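Local coordinates for ribonuclease P protein component 3 (PDB 3WYZ), which probably serves as a protein subunit of ribonuclease P, the RNA-based enzyme that matures tRNA precursors by cleaving off their 5'-ends, at residues A[24-29]-A[180-185]; A[36-41]-A[56-61]; A[78-83]-A[87-92]; A[109-114]-A[172-177]. All blocks are in the same frame, centred on the assembly; numbering follows the deposited sequence.

Contact 1: A[24-29]-A[180-185]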
loop_
_atom_site.group_PDB
_atom_site.type_symbol
_atom_site.label_atom_id
_atom_site.label_comp_id
_atom_site.label_asym_id
_atom_site.label_seq_id
_atom_site.Cartn_x
_atom_site.Cartn_y
_atom_site.Cartn_z
ATOM N N HIS A 24 -10.324 -10.792 -4.214
ATOM C CA HIS A 24 -11.203 -10.018 -3.345
ATOM C C HIS A 24 -12.256 -10.895 -2.661
ATOM O O HIS A 24 -12.421 -10.822 -1.447
ATOM C CB HIS A 24 -11.889 -8.911 -4.144
ATOM C CG HIS A 24 -12.648 -7.941 -3.297
ATOM N ND1 HIS A 24 -12.147 -6.701 -2.960
ATOM C CD2 HIS A 24 -13.869 -8.025 -2.719
ATOM C CE1 HIS A 24 -13.031 -6.064 -2.214
ATOM N NE2 HIS A 24 -14.081 -6.849 -2.047
ATOM N N GLU A 25 -12.961 -11.715 -3.441
ATOM C CA GLU A 25 -13.986 -12.610 -2.889
ATOM C C GLU A 25 -13.390 -13.614 -1.900
ATOM O O GLU A 25 -14.025 -13.967 -0.903
ATOM C CB GLU A 25 -14.726 -13.352 -4.004
ATOM C CG GLU A 25 -16.017 -14.053 -3.556
ATOM C CD GLU A 25 -15.834 -15.505 -3.120
ATOM O OE1 GLU A 25 -16.843 -16.140 -2.724
ATOM O OE2 GLU A 25 -14.695 -16.023 -3.177
ATOM N N LEU A 26 -12.171 -14.069 -2.179
ATOM C CA LEU A 26 -11.472 -14.995 -1.294
ATOM C C LEU A 26 -11.047 -14.319 0.007
ATOM O O LEU A 26 -11.293 -14.841 1.092
ATOM C CB LEU A 26 -10.254 -15.588 -2.015
ATOM C CG LEU A 26 -9.423 -16.625 -1.255
ATOM C CD1 LEU A 26 -10.299 -17.757 -0.741
ATOM C CD2 LEU A 26 -8.299 -17.161 -2.141
ATOM N N ALA A 27 -10.421 -13.151 -0.113
ATOM C CA ALA A 27 -9.954 -12.388 1.050
ATOM C C ALA A 27 -11.080 -11.928 1.980
ATOM O O ALA A 27 -10.851 -11.741 3.177
ATOM C CB ALA A 27 -9.145 -11.181 0.592
ATOM N N SER A 28 -12.286 -11.746 1.436
ATOM C CA SER A 28 -13.430 -11.287 2.238
ATOM C C SER A 28 -13.826 -12.252 3.372
ATOM O O SER A 28 -14.455 -11.838 4.347
ATOM C CB SER A 28 -14.631 -11.016 1.335
ATOM O OG SER A 28 -15.055 -12.202 0.675
ATOM N N ASP A 29 -13.463 -13.529 3.240
ATOM C CA ASP A 29 -13.658 -14.506 4.316
ATOM C C ASP A 29 -12.656 -14.324 5.454
ATOM O O ASP A 29 -13.006 -14.484 6.621
ATOM C CB ASP A 29 -13.516 -15.937 3.784
ATOM C CG ASP A 29 -14.688 -16.378 2.933
ATOM O OD1 ASP A 29 -15.745 -15.715 2.934
ATOM O OD2 ASP A 29 -14.547 -17.419 2.261
ATOM N N GLU A 180 -2.582 -9.813 -7.131
ATOM C CA GLU A 180 -3.118 -9.671 -8.482
ATOM C C GLU A 180 -3.760 -10.970 -8.967
ATOM O O GLU A 180 -4.247 -11.042 -10.097
ATOM C CB GLU A 180 -2.019 -9.197 -9.436
ATOM C CG GLU A 180 -1.495 -7.818 -9.053
ATOM C CD GLU A 180 -0.610 -7.173 -10.103
ATOM O OE1 GLU A 180 -0.440 -7.752 -11.200
ATOM O OE2 GLU A 180 -0.085 -6.072 -9.821
ATOM N N SER A 181 -3.774 -11.985 -8.105
ATOM C CA SER A 181 -4.508 -13.220 -8.372
ATOM C C SER A 181 -4.925 -13.859 -7.050
ATOM O O SER A 181 -4.393 -13.513 -5.991
ATOM C CB SER A 181 -3.651 -14.205 -9.184
ATOM O OG SER A 181 -2.615 -14.768 -8.391
ATOM N N ARG A 182 -5.862 -14.801 -7.126
ATOM C CA ARG A 182 -6.372 -15.496 -5.942
ATOM C C ARG A 182 -5.274 -16.232 -5.171
ATOM O O ARG A 182 -5.399 -16.472 -3.968
ATOM C CB ARG A 182 -7.480 -16.486 -6.342
ATOM C CG ARG A 182 -6.990 -17.693 -7.130
ATOM C CD ARG A 182 -8.128 -18.440 -7.810
ATOM N NE ARG A 182 -9.306 -18.580 -6.951
ATOM C CZ ARG A 182 -9.426 -19.449 -5.953
ATOM N NH1 ARG A 182 -8.441 -20.290 -5.649
ATOM N NH2 ARG A 182 -10.547 -19.476 -5.241
ATOM N N TRP A 183 -4.201 -16.584 -5.878
ATOM C CA TRP A 183 -3.094 -17.346 -5.309
ATOM C C TRP A 183 -2.192 -16.507 -4.400
ATOM O O TRP A 183 -1.554 -17.044 -3.491
ATOM C CB TRP A 183 -2.265 -17.965 -6.442
ATOM C CG TRP A 183 -3.113 -18.703 -7.441
ATOM C CD1 TRP A 183 -3.297 -18.385 -8.761
ATOM C CD2 TRP A 183 -3.920 -19.856 -7.190
ATOM N NE1 TRP A 183 -4.158 -19.280 -9.348
ATOM C CE2 TRP A 183 -4.556 -20.194 -8.408
ATOM C CE3 TRP A 183 -4.165 -20.642 -6.056
ATOM C CZ2 TRP A 183 -5.419 -21.285 -8.521
ATOM C CZ3 TRP A 183 -5.027 -21.726 -6.171
ATOM C CH2 TRP A 183 -5.639 -22.035 -7.394
ATOM N N GLU A 184 -2.149 -15.199 -4.645
ATOM C CA GLU A 184 -1.292 -14.286 -3.885
ATOM C C GLU A 184 -1.939 -13.748 -2.598
ATOM O O GLU A 184 -1.289 -13.034 -1.835
ATOM C CB GLU A 184 -0.861 -13.118 -4.776
ATOM C CG GLU A 184 -0.096 -13.550 -6.019
ATOM C CD GLU A 184 0.415 -12.385 -6.840
ATOM O OE1 GLU A 184 0.078 -11.224 -6.525
ATOM O OE2 GLU A 184 1.161 -12.628 -7.812
ATOM N N VAL A 185 -3.205 -14.086 -2.356
ATOM C CA VAL A 185 -3.890 -13.681 -1.130
ATOM C C VAL A 185 -3.445 -14.584 0.020
ATOM O O VAL A 185 -3.472 -15.802 -0.102
ATOM C CB VAL A 185 -5.426 -13.771 -1.281
ATOM C CG1 VAL A 185 -6.134 -13.281 -0.027
ATOM C CG2 VAL A 185 -5.893 -12.959 -2.482
#

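Contact 2: A[36-41]-A[56-61]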
loop_
_atom_site.group_PDB
_atom_site.type_symbol
_atom_site.label_atom_id
_atom_site.label_comp_id
_atom_site.label_asym_id
_atom_site.label_seq_id
_atom_site.Cartn_x
_atom_site.Cartn_y
_atom_site.Cartn_z
ATOM N N PHE A 36 -10.516 -2.959 -2.587
ATOM C CA PHE A 36 -10.175 -3.302 -3.962
ATOM C C PHE A 36 -9.389 -2.164 -4.608
ATOM O O PHE A 36 -9.844 -1.024 -4.640
ATOM C CB PHE A 36 -11.427 -3.599 -4.787
ATOM C CG PHE A 36 -11.126 -4.005 -6.206
ATOM C CD1 PHE A 36 -10.987 -3.044 -7.203
ATOM C CD2 PHE A 36 -10.970 -5.339 -6.537
ATOM C CE1 PHE A 36 -10.699 -3.412 -8.507
ATOM C CE2 PHE A 36 -10.685 -5.716 -7.837
ATOM C CZ PHE A 36 -10.551 -4.751 -8.823
ATOM N N THR A 37 -8.209 -2.482 -5.128
ATOM C CA THR A 37 -7.335 -1.486 -5.731
ATOM C C THR A 37 -7.386 -1.561 -7.259
ATOM O O THR A 37 -7.162 -2.621 -7.848
ATOM C CB THR A 37 -5.883 -1.685 -5.257
ATOM O OG1 THR A 37 -5.822 -1.533 -3.829
ATOM C CG2 THR A 37 -4.957 -0.674 -5.918
ATOM N N LYS A 38 -7.707 -0.436 -7.890
ATOM C CA LYS A 38 -7.654 -0.325 -9.341
ATOM C C LYS A 38 -6.274 0.193 -9.731
ATOM O O LYS A 38 -5.889 1.299 -9.357
ATOM C CB LYS A 38 -8.735 0.627 -9.854
ATOM C CG LYS A 38 -8.782 0.760 -11.370
ATOM C CD LYS A 38 -9.499 2.031 -11.797
ATOM C CE LYS A 38 -9.607 2.133 -13.314
ATOM N NZ LYS A 38 -8.286 2.250 -13.989
ATOM N N LYS A 39 -5.533 -0.617 -10.475
ATOM C CA LYS A 39 -4.206 -0.244 -10.941
ATOM C C LYS A 39 -4.349 0.705 -12.128
ATOM O O LYS A 39 -5.105 0.429 -13.061
ATOM C CB LYS A 39 -3.422 -1.497 -11.324
ATOM C CG LYS A 39 -1.924 -1.285 -11.461
ATOM C CD LYS A 39 -1.179 -2.608 -11.372
ATOM C CE LYS A 39 0.310 -2.428 -11.606
ATOM N NZ LYS A 39 1.071 -3.682 -11.353
ATOM N N LEU A 40 -3.635 1.826 -12.081
ATOM C CA LEU A 40 -3.798 2.888 -13.070
ATOM C C LEU A 40 -2.460 3.408 -13.604
ATOM O O LEU A 40 -1.719 4.084 -12.891
ATOM C CB LEU A 40 -4.596 4.034 -12.455
ATOM C CG LEU A 40 -4.900 5.237 -13.343
ATOM C CD1 LEU A 40 -5.482 4.797 -14.683
ATOM C CD2 LEU A 40 -5.847 6.189 -12.626
ATOM N N VAL A 41 -2.181 3.099 -14.871
ATOM C CA VAL A 41 -0.942 3.501 -15.538
ATOM C C VAL A 41 -1.177 4.773 -16.344
ATOM O O VAL A 41 -2.053 4.804 -17.209
ATOM C CB VAL A 41 -0.431 2.396 -16.482
ATOM C CG1 VAL A 41 0.996 2.694 -16.927
ATOM C CG2 VAL A 41 -0.519 1.028 -15.807
ATOM N N LYS A 56 -17.318 4.730 -9.669
ATOM C CA LYS A 56 -18.698 4.521 -9.244
ATOM C C LYS A 56 -19.082 3.053 -9.397
ATOM O O LYS A 56 -19.687 2.466 -8.502
ATOM C CB LYS A 56 -19.658 5.405 -10.048
ATOM C CG LYS A 56 -21.089 5.398 -9.522
ATOM C CD LYS A 56 -22.036 6.209 -10.397
ATOM C CE LYS A 56 -23.484 6.003 -9.973
ATOM N NZ LYS A 56 -24.419 6.940 -10.658
ATOM N N GLU A 57 -18.716 2.470 -10.536
ATOM C CA GLU A 57 -18.967 1.056 -10.807
ATOM C C GLU A 57 -18.180 0.163 -9.846
ATOM O O GLU A 57 -18.680 -0.881 -9.420
ATOM C CB GLU A 57 -18.614 0.718 -12.263
ATOM C CG GLU A 57 -19.093 -0.651 -12.730
ATOM C CD GLU A 57 -18.723 -0.962 -14.179
ATOM O OE1 GLU A 57 -18.501 -0.017 -14.974
ATOM O OE2 GLU A 57 -18.661 -2.166 -14.526
ATOM N N LEU A 58 -16.956 0.573 -9.513
ATOM C CA LEU A 58 -16.121 -0.151 -8.545
ATOM C C LEU A 58 -16.658 -0.048 -7.119
ATOM O O LEU A 58 -16.684 -1.039 -6.388
ATOM C CB LEU A 58 -14.674 0.357 -8.587
ATOM C CG LEU A 58 -13.880 -0.008 -9.844
ATOM C CD1 LEU A 58 -12.621 0.834 -9.947
ATOM C CD2 LEU A 58 -13.542 -1.493 -9.864
ATOM N N ARG A 59 -17.083 1.150 -6.735
ATOM C CA ARG A 59 -17.669 1.384 -5.415
ATOM C C ARG A 59 -18.951 0.581 -5.214
ATOM O O ARG A 59 -19.181 0.043 -4.136
ATOM C CB ARG A 59 -17.959 2.871 -5.205
ATOM C CG ARG A 59 -16.792 3.669 -4.640
ATOM C CD ARG A 59 -16.768 5.098 -5.167
ATOM N NE ARG A 59 -18.100 5.707 -5.220
ATOM C CZ ARG A 59 -18.422 6.772 -5.957
ATOM N NH1 ARG A 59 -17.511 7.381 -6.711
ATOM N NH2 ARG A 59 -19.668 7.237 -5.935
ATOM N N GLY A 60 -19.776 0.502 -6.253
ATOM C CA GLY A 60 -20.998 -0.300 -6.211
ATOM C C GLY A 60 -20.728 -1.793 -6.190
ATOM O O GLY A 60 -21.519 -2.562 -5.663
ATOM N N LYS A 61 -19.604 -2.200 -6.769
ATOM C CA LYS A 61 -19.233 -3.611 -6.856
ATOM C C LYS A 61 -18.502 -4.104 -5.602
ATOM O O LYS A 61 -18.835 -5.163 -5.062
ATOM C CB LYS A 61 -18.373 -3.837 -8.107
ATOM C CG LYS A 61 -17.791 -5.232 -8.260
ATOM C CD LYS A 61 -18.857 -6.316 -8.264
ATOM C CE LYS A 61 -18.238 -7.688 -8.483
ATOM N NZ LYS A 61 -17.560 -7.795 -9.807
#

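Contact 3: A[78-83]-A[87-92]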
loop_
_atom_site.group_PDB
_atom_site.type_symbol
_atom_site.label_atom_id
_atom_site.label_comp_id
_atom_site.label_asym_id
_atom_site.label_seq_id
_atom_site.Cartn_x
_atom_site.Cartn_y
_atom_site.Cartn_z
ATOM N N ARG A 78 0.126 15.223 -7.957
ATOM C CA ARG A 78 -0.511 16.450 -7.464
ATOM C C ARG A 78 -1.852 16.686 -8.149
ATOM O O ARG A 78 -2.826 17.076 -7.507
ATOM C CB ARG A 78 0.392 17.667 -7.693
ATOM C CG ARG A 78 0.045 18.859 -6.814
ATOM C CD ARG A 78 0.752 20.133 -7.255
ATOM N NE ARG A 78 2.212 19.998 -7.284
ATOM C CZ ARG A 78 2.951 19.761 -8.371
ATOM N NH1 ARG A 78 2.398 19.621 -9.576
ATOM N NH2 ARG A 78 4.273 19.664 -8.253
ATOM N N GLU A 79 -1.892 16.444 -9.456
ATOM C CA GLU A 79 -3.089 16.694 -10.252
ATOM C C GLU A 79 -4.246 15.792 -9.836
ATOM O O GLU A 79 -5.375 16.255 -9.708
ATOM C CB GLU A 79 -2.781 16.521 -11.747
ATOM C CG GLU A 79 -3.898 16.965 -12.684
ATOM C CD GLU A 79 -4.291 18.427 -12.515
ATOM O OE1 GLU A 79 -3.403 19.269 -12.258
ATOM O OE2 GLU A 79 -5.496 18.737 -12.647
ATOM N N VAL A 80 -3.957 14.511 -9.618
ATOM C CA VAL A 80 -4.972 13.549 -9.175
ATOM C C VAL A 80 -5.435 13.843 -7.741
ATOM O O VAL A 80 -6.618 13.727 -7.430
ATOM C CB VAL A 80 -4.454 12.099 -9.282
ATOM C CG1 VAL A 80 -5.448 11.113 -8.681
ATOM C CG2 VAL A 80 -4.176 11.736 -10.735
ATOM N N LYS A 81 -4.498 14.231 -6.879
ATOM C CA LYS A 81 -4.807 14.579 -5.493
ATOM C C LYS A 81 -5.726 15.803 -5.383
ATOM O O LYS A 81 -6.564 15.873 -4.480
ATOM C CB LYS A 81 -3.510 14.830 -4.713
ATOM C CG LYS A 81 -3.684 15.025 -3.212
ATOM C CD LYS A 81 -4.101 13.733 -2.524
ATOM C CE LYS A 81 -4.258 13.922 -1.024
ATOM N NZ LYS A 81 -5.519 14.629 -0.670
ATOM N N SER A 82 -5.569 16.758 -6.300
ATOM C CA SER A 82 -6.345 18.008 -6.266
ATOM C C SER A 82 -7.832 17.834 -6.604
ATOM O O SER A 82 -8.655 18.662 -6.209
ATOM C CB SER A 82 -5.730 19.044 -7.212
ATOM O OG SER A 82 -5.856 18.639 -8.564
ATOM N N ARG A 83 -8.177 16.766 -7.322
ATOM C CA ARG A 83 -9.557 16.553 -7.766
ATOM C C ARG A 83 -10.436 15.954 -6.661
ATOM O O ARG A 83 -11.660 16.036 -6.739
ATOM C CB ARG A 83 -9.613 15.655 -9.011
ATOM C CG ARG A 83 -8.547 15.906 -10.073
ATOM C CD ARG A 83 -8.423 17.363 -10.502
ATOM N NE ARG A 83 -9.495 17.776 -11.409
ATOM C CZ ARG A 83 -9.578 18.971 -11.994
ATOM N NH1 ARG A 83 -8.652 19.901 -11.773
ATOM N NH2 ARG A 83 -10.597 19.243 -12.804
ATOM N N ALA A 87 -12.037 7.740 -3.425
ATOM C CA ALA A 87 -11.162 6.574 -3.399
ATOM C C ALA A 87 -9.895 6.901 -2.631
ATOM O O ALA A 87 -9.484 8.064 -2.564
ATOM C CB ALA A 87 -10.815 6.138 -4.818
ATOM N N LEU A 88 -9.278 5.874 -2.051
ATOM C CA LEU A 88 -7.955 6.024 -1.469
ATOM C C LEU A 88 -6.973 6.196 -2.608
ATOM O O LEU A 88 -7.074 5.520 -3.632
ATOM C CB LEU A 88 -7.553 4.800 -0.650
ATOM C CG LEU A 88 -8.437 4.450 0.537
ATOM C CD1 LEU A 88 -7.938 3.185 1.205
ATOM C CD2 LEU A 88 -8.540 5.587 1.543
ATOM N N LEU A 89 -6.018 7.101 -2.430
ATOM C CA LEU A 89 -4.991 7.322 -3.429
ATOM C C LEU A 89 -3.703 6.638 -2.987
ATOM O O LEU A 89 -3.046 7.087 -2.049
ATOM C CB LEU A 89 -4.775 8.823 -3.649
ATOM C CG LEU A 89 -3.915 9.229 -4.854
ATOM C CD1 LEU A 89 -4.518 8.720 -6.150
ATOM C CD2 LEU A 89 -3.748 10.745 -4.910
ATOM N N TYR A 90 -3.370 5.537 -3.649
ATOM C CA TYR A 90 -2.078 4.885 -3.471
ATOM C C TYR A 90 -1.134 5.303 -4.589
ATOM O O TYR A 90 -1.573 5.685 -5.672
ATOM C CB TYR A 90 -2.207 3.362 -3.502
ATOM C CG TYR A 90 -3.053 2.732 -2.419
ATOM C CD1 TYR A 90 -3.313 3.385 -1.211
ATOM C CD2 TYR A 90 -3.550 1.448 -2.587
ATOM C CE1 TYR A 90 -4.077 2.786 -0.226
ATOM C CE2 TYR A 90 -4.303 0.843 -1.608
ATOM C CZ TYR A 90 -4.569 1.514 -0.431
ATOM O OH TYR A 90 -5.324 0.895 0.534
ATOM N N VAL A 91 0.166 5.223 -4.314
ATOM C CA VAL A 91 1.195 5.440 -5.323
ATOM C C VAL A 91 2.196 4.295 -5.260
ATOM O O VAL A 91 2.657 3.925 -4.185
ATOM C CB VAL A 91 1.922 6.785 -5.127
ATOM C CG1 VAL A 91 3.068 6.939 -6.126
ATOM C CG2 VAL A 91 0.948 7.940 -5.262
ATOM N N GLN A 92 2.512 3.737 -6.425
ATOM C CA GLN A 92 3.519 2.697 -6.552
ATOM C C GLN A 92 4.904 3.304 -6.345
ATOM O O GLN A 92 5.287 4.237 -7.055
ATOM C CB GLN A 92 3.433 2.067 -7.943
ATOM C CG GLN A 92 4.420 0.942 -8.228
ATOM C CD GLN A 92 3.871 -0.420 -7.860
ATOM O OE1 GLN A 92 3.788 -0.764 -6.682
ATOM N NE2 GLN A 92 3.491 -1.204 -8.866
#

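Contact 4: A[109-114]-A[172-177]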
loop_
_atom_site.group_PDB
_atom_site.type_symbol
_atom_site.label_atom_id
_atom_site.label_comp_id
_atom_site.label_asym_id
_atom_site.label_seq_id
_atom_site.Cartn_x
_atom_site.Cartn_y
_atom_site.Cartn_z
ATOM N N ALA A 109 -1.186 6.470 0.849
ATOM C CA ALA A 109 -0.116 5.501 1.067
ATOM C C ALA A 109 0.871 5.431 -0.081
ATOM O O ALA A 109 0.499 5.584 -1.242
ATOM C CB ALA A 109 -0.700 4.121 1.321
ATOM N N LEU A 110 2.131 5.192 0.274
ATOM C CA LEU A 110 3.176 4.857 -0.675
ATOM C C LEU A 110 3.429 3.362 -0.560
ATOM O O LEU A 110 3.838 2.882 0.496
ATOM C CB LEU A 110 4.456 5.630 -0.354
ATOM C CG LEU A 110 5.660 5.409 -1.273
ATOM C CD1 LEU A 110 5.336 5.859 -2.687
ATOM C CD2 LEU A 110 6.887 6.139 -0.738
ATOM N N ILE A 111 3.171 2.635 -1.644
ATOM C CA ILE A 111 3.290 1.186 -1.650
ATOM C C ILE A 111 4.674 0.784 -2.138
ATOM O O ILE A 111 5.065 1.138 -3.253
ATOM C CB ILE A 111 2.233 0.531 -2.567
ATOM C CG1 ILE A 111 0.820 1.029 -2.241
ATOM C CG2 ILE A 111 2.290 -0.987 -2.456
ATOM C CD1 ILE A 111 0.359 0.782 -0.815
ATOM N N SER A 112 5.407 0.057 -1.291
ATOM C CA SER A 112 6.700 -0.535 -1.648
ATOM C C SER A 112 7.676 0.450 -2.306
ATOM O O SER A 112 7.897 0.383 -3.508
ATOM C CB SER A 112 6.484 -1.732 -2.577
ATOM O OG SER A 112 5.753 -2.749 -1.927
ATOM N N PRO A 113 8.267 1.362 -1.514
ATOM C CA PRO A 113 9.224 2.332 -2.066
ATOM C C PRO A 113 10.474 1.686 -2.658
ATOM O O PRO A 113 11.142 2.297 -3.494
ATOM C CB PRO A 113 9.586 3.210 -0.854
ATOM C CG PRO A 113 9.167 2.424 0.348
ATOM C CD PRO A 113 7.999 1.599 -0.087
ATOM N N TRP A 114 10.773 0.464 -2.217
ATOM C CA TRP A 114 11.909 -0.324 -2.705
ATOM C C TRP A 114 11.655 -0.992 -4.061
ATOM O O TRP A 114 12.587 -1.497 -4.685
ATOM C CB TRP A 114 12.274 -1.419 -1.681
ATOM C CG TRP A 114 11.107 -2.294 -1.328
ATOM C CD1 TRP A 114 10.655 -3.389 -2.013
ATOM C CD2 TRP A 114 10.217 -2.123 -0.216
ATOM N NE1 TRP A 114 9.543 -3.908 -1.394
ATOM C CE2 TRP A 114 9.250 -3.146 -0.293
ATOM C CE3 TRP A 114 10.147 -1.202 0.836
ATOM C CZ2 TRP A 114 8.227 -3.276 0.643
ATOM C CZ3 TRP A 114 9.123 -1.329 1.765
ATOM C CH2 TRP A 114 8.176 -2.357 1.661
ATOM N N PRO A 172 2.794 6.058 9.729
ATOM C CA PRO A 172 1.766 5.021 9.615
ATOM C C PRO A 172 2.179 3.950 8.612
ATOM O O PRO A 172 2.948 4.233 7.695
ATOM C CB PRO A 172 0.536 5.786 9.110
ATOM C CG PRO A 172 0.793 7.223 9.456
ATOM C CD PRO A 172 2.281 7.396 9.376
ATOM N N ARG A 173 1.679 2.730 8.788
ATOM C CA ARG A 173 2.020 1.634 7.886
ATOM C C ARG A 173 0.997 0.517 7.935
ATOM O O ARG A 173 0.200 0.427 8.858
ATOM C CB ARG A 173 3.405 1.071 8.204
ATOM C CG ARG A 173 3.533 0.414 9.577
ATOM C CD ARG A 173 3.627 1.461 10.677
ATOM N NE ARG A 173 3.877 0.879 11.983
ATOM C CZ ARG A 173 4.253 1.566 13.059
ATOM N NH1 ARG A 173 4.427 2.892 13.008
ATOM N NH2 ARG A 173 4.457 0.914 14.199
ATOM N N PHE A 174 1.035 -0.329 6.918
ATOM C CA PHE A 174 0.238 -1.540 6.903
ATOM C C PHE A 174 0.928 -2.621 6.086
ATOM O O PHE A 174 1.738 -2.316 5.207
ATOM C CB PHE A 174 -1.162 -1.259 6.351
ATOM C CG PHE A 174 -1.172 -0.600 5.000
ATOM C CD1 PHE A 174 -1.133 -1.357 3.840
ATOM C CD2 PHE A 174 -1.261 0.776 4.888
ATOM C CE1 PHE A 174 -1.160 -0.753 2.597
ATOM C CE2 PHE A 174 -1.291 1.388 3.648
ATOM C CZ PHE A 174 -1.233 0.622 2.501
ATOM N N ILE A 175 0.618 -3.876 6.407
ATOM C CA ILE A 175 1.062 -5.011 5.615
ATOM C C ILE A 175 -0.068 -5.380 4.665
ATOM O O ILE A 175 -1.233 -5.396 5.064
ATOM C CB ILE A 175 1.392 -6.249 6.479
ATOM C CG1 ILE A 175 2.355 -5.902 7.625
ATOM C CG2 ILE A 175 1.949 -7.369 5.609
ATOM C CD1 ILE A 175 3.676 -5.309 7.196
ATOM N N THR A 176 0.281 -5.697 3.419
ATOM C CA THR A 176 -0.710 -6.112 2.436
ATOM C C THR A 176 -0.148 -7.108 1.429
ATOM O O THR A 176 1.049 -7.152 1.189
ATOM C CB THR A 176 -1.318 -4.902 1.699
ATOM O OG1 THR A 176 -2.288 -5.361 0.753
ATOM C CG2 THR A 176 -0.243 -4.082 0.979
ATOM N N SER A 177 -1.034 -7.916 0.855
ATOM C CA SER A 177 -0.653 -8.864 -0.182
ATOM C C SER A 177 -0.384 -8.163 -1.507
ATOM O O SER A 177 0.501 -8.581 -2.259
ATOM C CB SER A 177 -1.744 -9.926 -0.375
ATOM O OG SER A 177 -2.924 -9.363 -0.940
#

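Contact 1: A[24-29]-A[180-185]
Arg182 is the first residue of 180-185 to touch segment 24-29, and it does so with both its backbone and its side chain. The methyl CD2 of Leu26 packs against its carbonyl O at 3.5 Å, while the same methyl lies over one face of its guanidinium group and 4.3 Å from its CB. With chi1 at -178°, Leu26 has CG pointing opposite its backbone N, which carries CD2 out from the helix to the loop. The charged end of Arg182 is engaged by Glu22, one helical turn before Leu26, in a salt bridge through NE; Glu25 OE2 is farther off, 5.8 Å from Arg182 NH2, and could add a longer-range attraction. Here the loop after the last strand of a TIM barrel-like fold leans on the helix that follows the first strand. At Trp183 the indole backs the arginine instead: Arg182 CG sits 3.7 Å above the centre of its ring. A backbone bond from Glu184 N to Ser181 O folds the loop back on itself. The buried Val185 then places CG1 3.7 Å from Ala27 CB, and its side chain also touches Ala23 and Trp30 of the same helix.

Contact 2: A[36-41]-A[56-61]
Strand 33-41 and helix 48-62 come closest, backbone to backbone within these ranges, at Phe36 and Leu58, whose CA atoms stand 8.1 Å apart, a gap that side chains must bridge. Leu58 does most of this, with its two methyls divided between two residues on the same face of the strand. One, CD2, approaches the Phe36 ring obliquely, 3.7 Å from CE1 and 4.0 Å from CD1. The other, CD1, rests against the aliphatic part of Lys38, 3.8 Å from CD and 3.9 Å from CB. Both strand side chains cross the leucine at about a right angle. A chi1 of -70° places Leu58 CG opposite its carbonyl carbon and directs the fork at the strand. Lys38 is extended as far as CE, then bends at chi4 (-64°), taking the ammonium away from the helix segment while its hydrocarbon remains in the contact. No hydrogen bond joins the two segments. The pair is the first strand and the helix of a beta-alpha-beta unit completed by strand 65-70. Leu58 also touches Val65 of that next strand, Phe36 stacks on Tyr62 beyond the helix segment, and the backbones of Phe36 and Lys38 both bond to Ala66.

Contact 3: A[78-83]-A[87-92]
The returning half of a right-handed beta-alpha-beta crossover brings Val80 and Lys81 of helix 74-83 onto Leu89 of strand 88-92, with a short loop between helix and strand. Leu89 forks between the two helix residues. Its CD1 meets Val80 CG1 at 3.6 Å, and its CD2 lies 3.8 Å from Lys81 CD and 4.0 Å from Lys81 CA. The valine methyl reaches the strand because CG1 is trans to the backbone N (chi1 174°). A bend at chi2 (69°) lays the Lys81 chain beside the leucine, where it contributes carbon to an otherwise branched aliphatic cluster. Nothing polar passes across. Within the helix segment, Ser82 OG bonds to Glu79 O at 2.7 Å, on the side away from the strand. Around the contact, Leu89 also packs on Leu69 of strand 65-70 and on Val107, and its backbone N is bound by Asp108. The next residue, Tyr90, faces the barrel interior and touches Ala66 and Ala109 on the two flanking strands.

Contact 4: A[109-114]-A[172-177]
Ala109 and Ile111 meet the far end of the Phe174 ring with a methyl each. Ala109 CB comes in at the ring edge, near its plane, 3.6 Å from CE2 and 3.7 Å from CZ. The Ile111 methyl CD1 arrives obliquely, 3.7 Å from CZ and 4.0 Å from CE1, and the two side chains cross at roughly a right angle. A chi1 of 54° sets Phe174 CG between the backbone N and the carbonyl carbon and sends the ring away from its own strand. The ring has to reach past a strand, since strand 136-140 lies between strands 109-111 and 173-176 in the parallel sheet; this is a contact across the interior of the TIM barrel-like fold. Ala136 of the intervening strand and Met16 of strand 14-18 also touch the phenylalanine. Farther out, backbone bonds to Val91 fix both Ala109 and Ile111 alongside strand 88-92. Thr176, along the strand from Phe174, is bonded through OG1 to Glu15, and a glycerol, probably from crystallisation, lies near Ile111.

No hydrogen bond crosses any of the four contacts, and carbon-to-carbon packing carries most of them, yet contacts 3 and 4 are buried and contacts 1 and 2 only partly so. Contact 4, its centre about 4 Å from the centre of the chain, joins strands through the barrel interior, whereas contacts 2 and 3 press successive helices on the outside of the same sheet, and both use lysine hydrocarbon beside a leucine. Contact 1, its centre about 16 Å from that of the chain, is loop against helix and the one with a guanidinium in its interface. Strands 88-92 and 109-111 are neighbours, so contacts 3 and 4 adjoin. Contact 1 encloses the others along the chain, and a Glu180-Lys39 salt bridge ties it to contact 2.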